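PDB 3GF8: putative polysaccharide binding proteins (DUF1812) from Bacteroides thetaiotaomicron VPI-5482, which is probably a lipid-anchored outer-membrane protein of the FimB/Mfa2 family that takes part in fimbrial assembly. Local coordinates for residues Y172-L181 / Y209-L217; L217-V226 / F237-L245. All blocks are in the same frame, centred on the assembly; numbering follows the deposited sequence.

The two contacts follow one another along the chain, their centres about 10 Å apart, and meet at L217, which ends the second segment of interaction 1 and begins the first of interaction 2. Interaction 1 packs strand 170-176 face to face on strand 209-214, a neighbour of strand 139-158; interaction 2 is the hairpin of strands 224-229 and 235-240 with the helix after it. Strands 170-176 and 224-229 are neighbours in one sheet. The chain thus passes from the strand facing that sheet (209-214) through loop 217-223 into the sheet itself (224-229), and E176, meeting T223, and S177, meeting R221, hold the loop on the way.

Interaction 1. Residues Y172-L181 / Y209-L217; sequences YEIIESNGHL and YVDMNTMRL
Strands 172-176 and 209-214 run nearly parallel, 10° apart, with axes 8.2 Å from each other at closest, so they meet through side chains as members of two facing layers. At one end the CG1 methyl of V210 sits over a face of the Y172 ring, 4.0 Å from its centroid, in a CH-pi contact; the Y172 hydroxyl is bonded elsewhere, to M167. Next along, selenomethionine M212 is bent at its last torsion (chi3 70°), which turns its CE back against the strand opposite: the methyl lies 3.6 Å from Y172 O and touches I174 CG1, while SE lies near Y172 CB. The other branch of I174, CG2, leans on T214 CB, the two side chains crossing at about a right angle. Where the strands end, polar bonds join the two segments. N178 holds CG between its own backbone N and carbonyl carbon (chi1 57°), and from there ND2 gives nearly straight bonds to R216 O, at 3.0 Å, and to T214 OG1, at 3.2 Å. Both acceptors lie in the amide plane, so this buried NH2 is gripped twice and the rotation of the amide is fixed; R216 O, however, receives its donor from above the carbonyl plane. N178 O packs against M215 CB at 3.2 Å, a van der Waals contact. M215, bent at chi2 and chi3, carries its CE to L181 CD1, 3.6 Å away. F154 of strand 139-158 touches both I174 and M212, and F195 of strand 193-195 touches I174, N178 and T214. Side chains packed between two facing sheets, closed at one end by an asparagine, resemble a beta-sandwich core, consistent with the transthyretin clan of this family.

Interaction 2. Residues L217-V226 / F237-L245; sequences LMEDRKTRLV and FDINLIDYL
A beta hairpin that runs directly into a helix underlies this contact: L225 and I239 form one of its antiparallel hydrogen-bonded pairs, with L225 N to I239 O and I239 N to L225 O both 3.0 Å, flanked by the non-hydrogen-bonded pairs R224-N240 and V226-D238. On the face of R224 and D238 the carboxylate of D238 lies at the edge of the R224 guanidinium, the two planes 35° apart, in a salt bridge of 2.7 Å from R224 NH1 to D238 OD2. The bend of R224 at chi3 (-78°) brings NH1 back to this neighbour; D238 OD2 also pairs with R235. On the opposite face L225 CB touches I239 CD1, and L225 CD2 comes to the rim of the F237 ring. N240 caps the helix: its OD1 accepts D243 N at 2.9 Å from above the amide plane, while its ND2 reaches R221 O through a water. L241 N donates to T223 O at 2.8 Å. I242 lies against the loop 217-223, its CG1 3.3 Å from R221 O, its CG2 against M218 O, and its CD1 3.8 Å from L217 CD2. T223 lays its CB and OG1 along the same isoleucine, and that hydroxyl is hydrogen-bonded to the carboxylate of E176. Helix N-terminus and loop are thus joined by a direct bond and a water bridge around the side chain of I242, whereas the R224-D238 pair, only partly buried and with weak hydrogen-bond geometry, probably adds mainly electrostatic attraction.

Interaction 1. Residues Y172-L181 / Y209-L217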
loop_
_atom_site.group_PDB
_atom_site.type_symbol
_atom_site.label_atom_id
_atom_site.label_comp_id
_atom_site.label_asym_id
_atom_site.label_seq_id
_atom_site.Cartn_x
_atom_site.Cartn_y
_atom_site.Cartn_z
ATOM N N TYR A 172 -15.792 -12.386 -0.214
ATOM C CA TYR A 172 -15.022 -11.416 -0.979
ATOM C C TYR A 172 -13.568 -11.578 -0.666
ATOM O O TYR A 172 -13.189 -11.592 0.518
ATOM C CB TYR A 172 -15.420 -10.018 -0.578
ATOM C CG TYR A 172 -16.890 -9.787 -0.650
ATOM C CD1 TYR A 172 -17.729 -10.181 0.397
ATOM C CD2 TYR A 172 -17.458 -9.219 -1.783
ATOM C CE1 TYR A 172 -19.112 -9.984 0.314
ATOM C CE2 TYR A 172 -18.789 -8.975 -1.852
ATOM C CZ TYR A 172 -19.627 -9.398 -0.804
ATOM O OH TYR A 172 -20.980 -9.181 -0.901
ATOM N N GLU A 173 -12.768 -11.669 -1.731
ATOM C CA GLU A 173 -11.341 -11.773 -1.629
ATOM C C GLU A 173 -10.590 -10.916 -2.649
ATOM O O GLU A 173 -10.998 -10.802 -3.811
ATOM C CB GLU A 173 -10.896 -13.217 -1.907
ATOM C CG GLU A 173 -11.566 -14.305 -1.116
ATOM C CD GLU A 173 -11.116 -15.659 -1.637
ATOM O OE1 GLU A 173 -10.002 -16.118 -1.269
ATOM O OE2 GLU A 173 -11.864 -16.234 -2.454
ATOM N N ILE A 174 -9.471 -10.362 -2.201
ATOM C CA ILE A 174 -8.439 -9.828 -3.068
ATOM C C ILE A 174 -7.298 -10.843 -2.896
ATOM O O ILE A 174 -6.932 -11.158 -1.754
ATOM C CB ILE A 174 -8.026 -8.398 -2.645
ATOM C CG1 ILE A 174 -9.205 -7.428 -2.900
ATOM C CG2 ILE A 174 -6.777 -7.959 -3.387
ATOM C CD1 ILE A 174 -8.945 -5.964 -2.596
ATOM N N ILE A 175 -6.791 -11.383 -4.007
ATOM C CA ILE A 175 -5.812 -12.481 -3.992
ATOM C C ILE A 175 -4.511 -12.023 -4.639
ATOM O O ILE A 175 -4.496 -11.598 -5.756
ATOM C CB ILE A 175 -6.361 -13.754 -4.693
ATOM C CG1 ILE A 175 -7.623 -14.221 -3.959
ATOM C CG2 ILE A 175 -5.266 -14.875 -4.752
ATOM C CD1 ILE A 175 -8.519 -15.229 -4.703
ATOM N N GLU A 176 -3.431 -12.048 -3.886
ATOM C CA GLU A 176 -2.143 -11.649 -4.399
ATOM C C GLU A 176 -1.064 -12.122 -3.436
ATOM O O GLU A 176 -1.329 -12.327 -2.255
ATOM C CB GLU A 176 -2.092 -10.138 -4.557
ATOM C CG GLU A 176 -0.889 -9.635 -5.332
ATOM C CD GLU A 176 -0.724 -10.342 -6.654
ATOM O OE1 GLU A 176 -1.453 -10.016 -7.607
ATOM O OE2 GLU A 176 0.130 -11.246 -6.711
ATOM N N SER A 177 0.145 -12.302 -3.958
ATOM C CA SER A 177 1.303 -12.679 -3.165
ATOM C C SER A 177 2.220 -11.452 -3.021
ATOM O O SER A 177 3.410 -11.472 -3.342
ATOM C CB SER A 177 2.019 -13.856 -3.829
ATOM O OG SER A 177 2.440 -13.493 -5.116
ATOM N N ASN A 178 1.611 -10.372 -2.557
ATOM C CA ASN A 178 2.260 -9.085 -2.397
ATOM C C ASN A 178 2.627 -8.787 -0.957
ATOM O O ASN A 178 2.845 -7.643 -0.627
ATOM C CB ASN A 178 1.375 -7.944 -2.965
ATOM C CG ASN A 178 -0.011 -7.868 -2.338
ATOM O OD1 ASN A 178 -0.447 -8.753 -1.609
ATOM N ND2 ASN A 178 -0.722 -6.791 -2.641
ATOM N N GLY A 179 2.763 -9.813 -0.121
ATOM C CA GLY A 179 2.990 -9.608 1.309
ATOM C C GLY A 179 4.444 -9.628 1.758
ATOM O O GLY A 179 4.705 -9.637 2.972
ATOM N N HIS A 180 5.398 -9.616 0.824
ATOM C CA HIS A 180 6.835 -9.705 1.199
ATOM C C HIS A 180 7.650 -8.667 0.403
ATOM O O HIS A 180 7.855 -8.816 -0.797
ATOM C CB HIS A 180 7.353 -11.128 0.957
ATOM C CG HIS A 180 8.583 -11.490 1.729
ATOM N ND1 HIS A 180 9.337 -12.604 1.426
ATOM C CD2 HIS A 180 9.199 -10.888 2.777
ATOM C CE1 HIS A 180 10.344 -12.689 2.279
ATOM N NE2 HIS A 180 10.294 -11.651 3.096
ATOM N N LEU A 181 8.072 -7.597 1.070
ATOM C CA LEU A 181 8.710 -6.477 0.381
ATOM C C LEU A 181 10.212 -6.433 0.673
ATOM O O LEU A 181 10.627 -6.501 1.807
ATOM C CB LEU A 181 8.042 -5.158 0.776
ATOM C CG LEU A 181 6.532 -5.114 0.515
ATOM C CD1 LEU A 181 5.935 -3.817 0.970
ATOM C CD2 LEU A 181 6.234 -5.440 -0.983
ATOM N N TYR A 209 -21.696 -1.934 1.302
ATOM C CA TYR A 209 -20.343 -2.075 0.816
ATOM C C TYR A 209 -19.484 -2.999 1.717
ATOM O O TYR A 209 -19.874 -3.295 2.822
ATOM C CB TYR A 209 -19.731 -0.681 0.706
ATOM C CG TYR A 209 -19.578 0.068 2.028
ATOM C CD1 TYR A 209 -18.444 -0.104 2.826
ATOM C CD2 TYR A 209 -20.546 0.965 2.463
ATOM C CE1 TYR A 209 -18.292 0.584 4.031
ATOM C CE2 TYR A 209 -20.402 1.660 3.674
ATOM C CZ TYR A 209 -19.273 1.464 4.440
ATOM O OH TYR A 209 -19.115 2.146 5.601
ATOM N N VAL A 210 -18.322 -3.439 1.231
ATOM C CA VAL A 210 -17.299 -4.094 2.067
ATOM C C VAL A 210 -16.033 -3.273 2.022
ATOM O O VAL A 210 -15.665 -2.760 0.960
ATOM C CB VAL A 210 -16.960 -5.535 1.576
ATOM C CG1 VAL A 210 -18.151 -6.473 1.737
ATOM C CG2 VAL A 210 -16.543 -5.545 0.167
ATOM N N ASP A 211 -15.354 -3.128 3.156
ATOM C CA ASP A 211 -14.056 -2.481 3.166
ATOM C C ASP A 211 -13.006 -3.519 3.335
ATOM O O ASP A 211 -13.065 -4.327 4.273
ATOM C CB ASP A 211 -13.881 -1.493 4.312
ATOM C CG ASP A 211 -14.661 -0.206 4.117
ATOM O OD1 ASP A 211 -15.088 0.058 2.981
ATOM O OD2 ASP A 211 -14.845 0.543 5.120
HETATM N N MSE A 212 -12.019 -3.444 2.452
HETATM C CA MSE A 212 -10.878 -4.355 2.406
HETATM C C MSE A 212 -9.596 -3.570 2.332
HETATM O O MSE A 212 -9.605 -2.395 1.958
HETATM C CB MSE A 212 -10.985 -5.169 1.123
HETATM C CG MSE A 212 -12.384 -5.792 0.971
HETATM SE SE MSE A 212 -12.563 -7.002 -0.540
HETATM C CE MSE A 212 -11.538 -8.395 0.048
ATOM N N ASN A 213 -8.477 -4.221 2.614
ATOM C CA ASN A 213 -7.175 -3.645 2.264
ATOM C C ASN A 213 -6.140 -4.658 1.766
ATOM O O ASN A 213 -6.222 -5.830 2.042
ATOM C CB ASN A 213 -6.583 -2.726 3.365
ATOM C CG ASN A 213 -6.349 -3.399 4.723
ATOM O OD1 ASN A 213 -5.892 -2.729 5.671
ATOM N ND2 ASN A 213 -6.694 -4.661 4.856
ATOM N N THR A 214 -5.163 -4.192 1.012
ATOM C CA THR A 214 -4.124 -5.098 0.580
ATOM C C THR A 214 -2.787 -4.384 0.599
ATOM O O THR A 214 -2.704 -3.206 0.924
ATOM C CB THR A 214 -4.422 -5.684 -0.832
ATOM O OG1 THR A 214 -3.481 -6.723 -1.116
ATOM C CG2 THR A 214 -4.371 -4.575 -1.918
HETATM N N MSE A 215 -1.737 -5.112 0.241
HETATM C CA MSE A 215 -0.403 -4.525 0.131
HETATM C C MSE A 215 -0.319 -3.909 -1.296
HETATM O O MSE A 215 -1.349 -3.555 -1.846
HETATM C CB MSE A 215 0.625 -5.610 0.453
HETATM C CG MSE A 215 0.502 -6.085 1.915
HETATM SE SE MSE A 215 1.455 -4.914 3.092
HETATM C CE MSE A 215 3.211 -5.548 2.527
ATOM N N ARG A 216 0.870 -3.790 -1.887
ATOM C CA ARG A 216 1.081 -2.956 -3.064
ATOM C C ARG A 216 0.291 -3.437 -4.240
ATOM O O ARG A 216 0.209 -4.668 -4.475
ATOM C CB ARG A 216 2.549 -2.941 -3.464
ATOM C CG ARG A 216 3.461 -2.312 -2.397
ATOM C CD ARG A 216 4.823 -2.016 -2.965
ATOM N NE ARG A 216 4.745 -0.904 -3.901
ATOM C CZ ARG A 216 5.590 -0.683 -4.907
ATOM N NH1 ARG A 216 6.584 -1.516 -5.170
ATOM N NH2 ARG A 216 5.434 0.371 -5.674
ATOM N N LEU A 217 -0.334 -2.482 -4.943
ATOM C CA LEU A 217 -0.933 -2.756 -6.257
ATOM C C LEU A 217 0.110 -2.467 -7.337
ATOM O O LEU A 217 0.583 -1.354 -7.454
ATOM C CB LEU A 217 -2.217 -1.938 -6.469
ATOM C CG LEU A 217 -3.323 -2.283 -5.453
ATOM C CD1 LEU A 217 -4.369 -1.188 -5.360
ATOM C CD2 LEU A 217 -3.953 -3.645 -5.781
#

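Interaction 2. Residues L217-V226 / F237-L245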
loop_
_atom_site.group_PDB
_atom_site.type_symbol
_atom_site.label_atom_id
_atom_site.label_comp_id
_atom_site.label_asym_id
_atom_site.label_seq_id
_atom_site.Cartn_x
_atom_site.Cartn_y
_atom_site.Cartn_z
ATOM N N LEU A 217 -0.334 -2.482 -4.943
ATOM C CA LEU A 217 -0.933 -2.756 -6.257
ATOM C C LEU A 217 0.110 -2.467 -7.337
ATOM O O LEU A 217 0.583 -1.354 -7.454
ATOM C CB LEU A 217 -2.217 -1.938 -6.469
ATOM C CG LEU A 217 -3.323 -2.283 -5.453
ATOM C CD1 LEU A 217 -4.369 -1.188 -5.360
ATOM C CD2 LEU A 217 -3.953 -3.645 -5.781
HETATM N N MSE A 218 0.481 -3.501 -8.091
HETATM C CA MSE A 218 1.552 -3.448 -9.094
HETATM C C MSE A 218 1.019 -3.567 -10.526
HETATM O O MSE A 218 0.188 -4.444 -10.855
HETATM C CB MSE A 218 2.557 -4.594 -8.852
HETATM C CG MSE A 218 3.216 -4.557 -7.449
HETATM SE SE MSE A 218 4.032 -2.879 -6.965
HETATM C CE MSE A 218 5.487 -2.932 -8.317
ATOM N N GLU A 219 1.522 -2.708 -11.402
ATOM C CA GLU A 219 1.022 -2.704 -12.766
ATOM C C GLU A 219 1.344 -3.985 -13.494
ATOM O O GLU A 219 0.619 -4.367 -14.391
ATOM C CB GLU A 219 1.499 -1.484 -13.552
ATOM C CG GLU A 219 2.890 -1.463 -14.024
ATOM C CD GLU A 219 2.995 -0.517 -15.193
ATOM O OE1 GLU A 219 2.528 -0.917 -16.288
ATOM O OE2 GLU A 219 3.486 0.630 -15.013
ATOM N N ASP A 220 2.401 -4.669 -13.088
ATOM C CA ASP A 220 2.761 -5.903 -13.734
ATOM C C ASP A 220 2.186 -7.132 -13.013
ATOM O O ASP A 220 2.610 -8.251 -13.315
ATOM C CB ASP A 220 4.295 -6.001 -13.856
ATOM C CG ASP A 220 4.995 -6.037 -12.513
ATOM O OD1 ASP A 220 4.409 -5.619 -11.474
ATOM O OD2 ASP A 220 6.167 -6.472 -12.496
ATOM N N ARG A 221 1.242 -6.940 -12.076
ATOM C CA ARG A 221 0.544 -8.070 -11.438
ATOM C C ARG A 221 -0.880 -8.238 -11.931
ATOM O O ARG A 221 -1.412 -7.350 -12.598
ATOM C CB ARG A 221 0.563 -7.916 -9.915
ATOM C CG ARG A 221 1.953 -8.143 -9.330
ATOM C CD ARG A 221 2.129 -9.523 -8.885
ATOM N NE ARG A 221 3.512 -9.809 -8.488
ATOM C CZ ARG A 221 3.871 -10.624 -7.495
ATOM N NH1 ARG A 221 2.975 -11.204 -6.703
ATOM N NH2 ARG A 221 5.152 -10.829 -7.246
ATOM N N LYS A 222 -1.500 -9.377 -11.612
ATOM C CA LYS A 222 -2.870 -9.650 -12.036
ATOM C C LYS A 222 -3.772 -9.886 -10.843
ATOM O O LYS A 222 -4.647 -10.767 -10.873
ATOM C CB LYS A 222 -2.926 -10.848 -12.973
ATOM C CG LYS A 222 -2.228 -10.647 -14.333
ATOM C CD LYS A 222 -2.088 -11.989 -15.024
ATOM C CE LYS A 222 -1.902 -11.867 -16.540
ATOM N NZ LYS A 222 -0.493 -11.518 -16.883
ATOM N N THR A 223 -3.587 -9.046 -9.823
ATOM C CA THR A 223 -4.321 -9.108 -8.563
ATOM C C THR A 223 -5.802 -9.255 -8.796
ATOM O O THR A 223 -6.416 -8.492 -9.529
ATOM C CB THR A 223 -4.050 -7.840 -7.751
ATOM O OG1 THR A 223 -2.633 -7.720 -7.574
ATOM C CG2 THR A 223 -4.772 -7.888 -6.393
ATOM N N ARG A 224 -6.376 -10.252 -8.160
ATOM C CA ARG A 224 -7.745 -10.649 -8.436
ATOM C C ARG A 224 -8.732 -10.188 -7.401
ATOM O O ARG A 224 -8.426 -10.269 -6.220
ATOM C CB ARG A 224 -7.832 -12.184 -8.454
ATOM C CG ARG A 224 -7.139 -12.821 -9.655
ATOM C CD ARG A 224 -7.744 -14.171 -9.947
ATOM N NE ARG A 224 -7.248 -15.163 -9.021
ATOM C CZ ARG A 224 -7.902 -16.245 -8.605
ATOM N NH1 ARG A 224 -9.142 -16.506 -8.984
ATOM N NH2 ARG A 224 -7.293 -17.071 -7.760
ATOM N N LEU A 225 -9.939 -9.788 -7.841
ATOM C CA LEU A 225 -11.083 -9.644 -6.942
ATOM C C LEU A 225 -11.992 -10.819 -7.261
ATOM O O LEU A 225 -12.413 -10.992 -8.409
ATOM C CB LEU A 225 -11.819 -8.316 -7.144
ATOM C CG LEU A 225 -13.175 -8.154 -6.432
ATOM C CD1 LEU A 225 -13.000 -8.153 -4.887
ATOM C CD2 LEU A 225 -13.922 -6.887 -6.887
ATOM N N VAL A 226 -12.276 -11.633 -6.252
ATOM C CA VAL A 226 -13.063 -12.859 -6.400
ATOM C C VAL A 226 -14.203 -12.882 -5.384
ATOM O O VAL A 226 -13.991 -12.738 -4.177
ATOM C CB VAL A 226 -12.209 -14.125 -6.165
ATOM C CG1 VAL A 226 -13.057 -15.412 -6.414
ATOM C CG2 VAL A 226 -10.944 -14.107 -7.028
ATOM N N PHE A 237 -17.697 -14.212 -9.606
ATOM C CA PHE A 237 -17.034 -13.011 -10.119
ATOM C C PHE A 237 -15.539 -13.141 -9.852
ATOM O O PHE A 237 -15.106 -13.433 -8.737
ATOM C CB PHE A 237 -17.590 -11.771 -9.434
ATOM C CG PHE A 237 -17.329 -10.454 -10.163
ATOM C CD1 PHE A 237 -17.877 -10.205 -11.409
ATOM C CD2 PHE A 237 -16.619 -9.432 -9.544
ATOM C CE1 PHE A 237 -17.688 -8.970 -12.039
ATOM C CE2 PHE A 237 -16.429 -8.188 -10.172
ATOM C CZ PHE A 237 -16.951 -7.967 -11.412
ATOM N N ASP A 238 -14.746 -12.916 -10.890
ATOM C CA ASP A 238 -13.329 -13.149 -10.803
ATOM C C ASP A 238 -12.634 -12.276 -11.814
ATOM O O ASP A 238 -12.487 -12.682 -12.950
ATOM C CB ASP A 238 -13.011 -14.626 -11.037
ATOM C CG ASP A 238 -11.565 -14.966 -10.687
ATOM O OD1 ASP A 238 -10.756 -14.044 -10.447
ATOM O OD2 ASP A 238 -11.225 -16.162 -10.653
ATOM N N ILE A 239 -12.201 -11.087 -11.378
ATOM C CA ILE A 239 -11.641 -10.108 -12.294
ATOM C C ILE A 239 -10.231 -9.699 -11.902
ATOM O O ILE A 239 -9.735 -9.977 -10.785
ATOM C CB ILE A 239 -12.590 -8.884 -12.531
ATOM C CG1 ILE A 239 -12.923 -8.112 -11.242
ATOM C CG2 ILE A 239 -13.907 -9.370 -13.119
ATOM C CD1 ILE A 239 -11.963 -7.026 -10.882
ATOM N N ASN A 240 -9.559 -9.082 -12.861
ATOM C CA ASN A 240 -8.196 -8.634 -12.673
ATOM C C ASN A 240 -8.323 -7.182 -12.299
ATOM O O ASN A 240 -8.603 -6.311 -13.130
ATOM C CB ASN A 240 -7.384 -8.865 -13.948
ATOM C CG ASN A 240 -5.985 -8.311 -13.865
ATOM O OD1 ASN A 240 -5.674 -7.489 -13.011
ATOM N ND2 ASN A 240 -5.129 -8.749 -14.772
ATOM N N LEU A 241 -8.190 -6.936 -11.002
ATOM C CA LEU A 241 -8.364 -5.633 -10.457
ATOM C C LEU A 241 -7.317 -4.674 -11.022
ATOM O O LEU A 241 -7.605 -3.497 -11.274
ATOM C CB LEU A 241 -8.233 -5.724 -8.929
ATOM C CG LEU A 241 -8.490 -4.449 -8.146
ATOM C CD1 LEU A 241 -9.902 -3.988 -8.396
ATOM C CD2 LEU A 241 -8.214 -4.667 -6.632
ATOM N N ILE A 242 -6.085 -5.147 -11.191
ATOM C CA ILE A 242 -5.061 -4.253 -11.721
ATOM C C ILE A 242 -5.482 -3.786 -13.112
ATOM O O ILE A 242 -5.337 -2.622 -13.477
ATOM C CB ILE A 242 -3.698 -4.918 -11.866
ATOM C CG1 ILE A 242 -3.179 -5.425 -10.505
ATOM C CG2 ILE A 242 -2.720 -3.913 -12.557
ATOM C CD1 ILE A 242 -3.093 -4.358 -9.364
ATOM N N ASP A 243 -5.995 -4.726 -13.898
ATOM C CA ASP A 243 -6.439 -4.419 -15.242
ATOM C C ASP A 243 -7.630 -3.462 -15.299
ATOM O O ASP A 243 -7.696 -2.575 -16.144
ATOM C CB ASP A 243 -6.808 -5.692 -15.958
ATOM C CG ASP A 243 -6.437 -5.633 -17.347
ATOM O OD1 ASP A 243 -5.219 -5.681 -17.582
ATOM O OD2 ASP A 243 -7.345 -5.484 -18.192
ATOM N N TYR A 244 -8.576 -3.659 -14.399
ATOM C CA TYR A 244 -9.701 -2.734 -14.286
ATOM C C TYR A 244 -9.223 -1.343 -13.897
ATOM O O TYR A 244 -9.746 -0.357 -14.391
ATOM C CB TYR A 244 -10.743 -3.266 -13.293
ATOM C CG TYR A 244 -11.729 -4.260 -13.909
ATOM C CD1 TYR A 244 -11.293 -5.296 -14.714
ATOM C CD2 TYR A 244 -13.084 -4.151 -13.670
ATOM C CE1 TYR A 244 -12.160 -6.176 -15.243
ATOM C CE2 TYR A 244 -13.978 -5.033 -14.224
ATOM C CZ TYR A 244 -13.517 -6.032 -15.001
ATOM O OH TYR A 244 -14.399 -6.914 -15.538
ATOM N N LEU A 245 -8.225 -1.254 -13.016
ATOM C CA LEU A 245 -7.708 0.056 -12.645
ATOM C C LEU A 245 -6.858 0.642 -13.784
ATOM O O LEU A 245 -6.903 1.840 -14.021
ATOM C CB LEU A 245 -6.930 -0.003 -11.323
ATOM C CG LEU A 245 -7.802 -0.238 -10.078
ATOM C CD1 LEU A 245 -6.938 -0.523 -8.910
ATOM C CD2 LEU A 245 -8.692 0.923 -9.783
HETATM O O HOH W 1 -2.664 -7.536 -14.983
#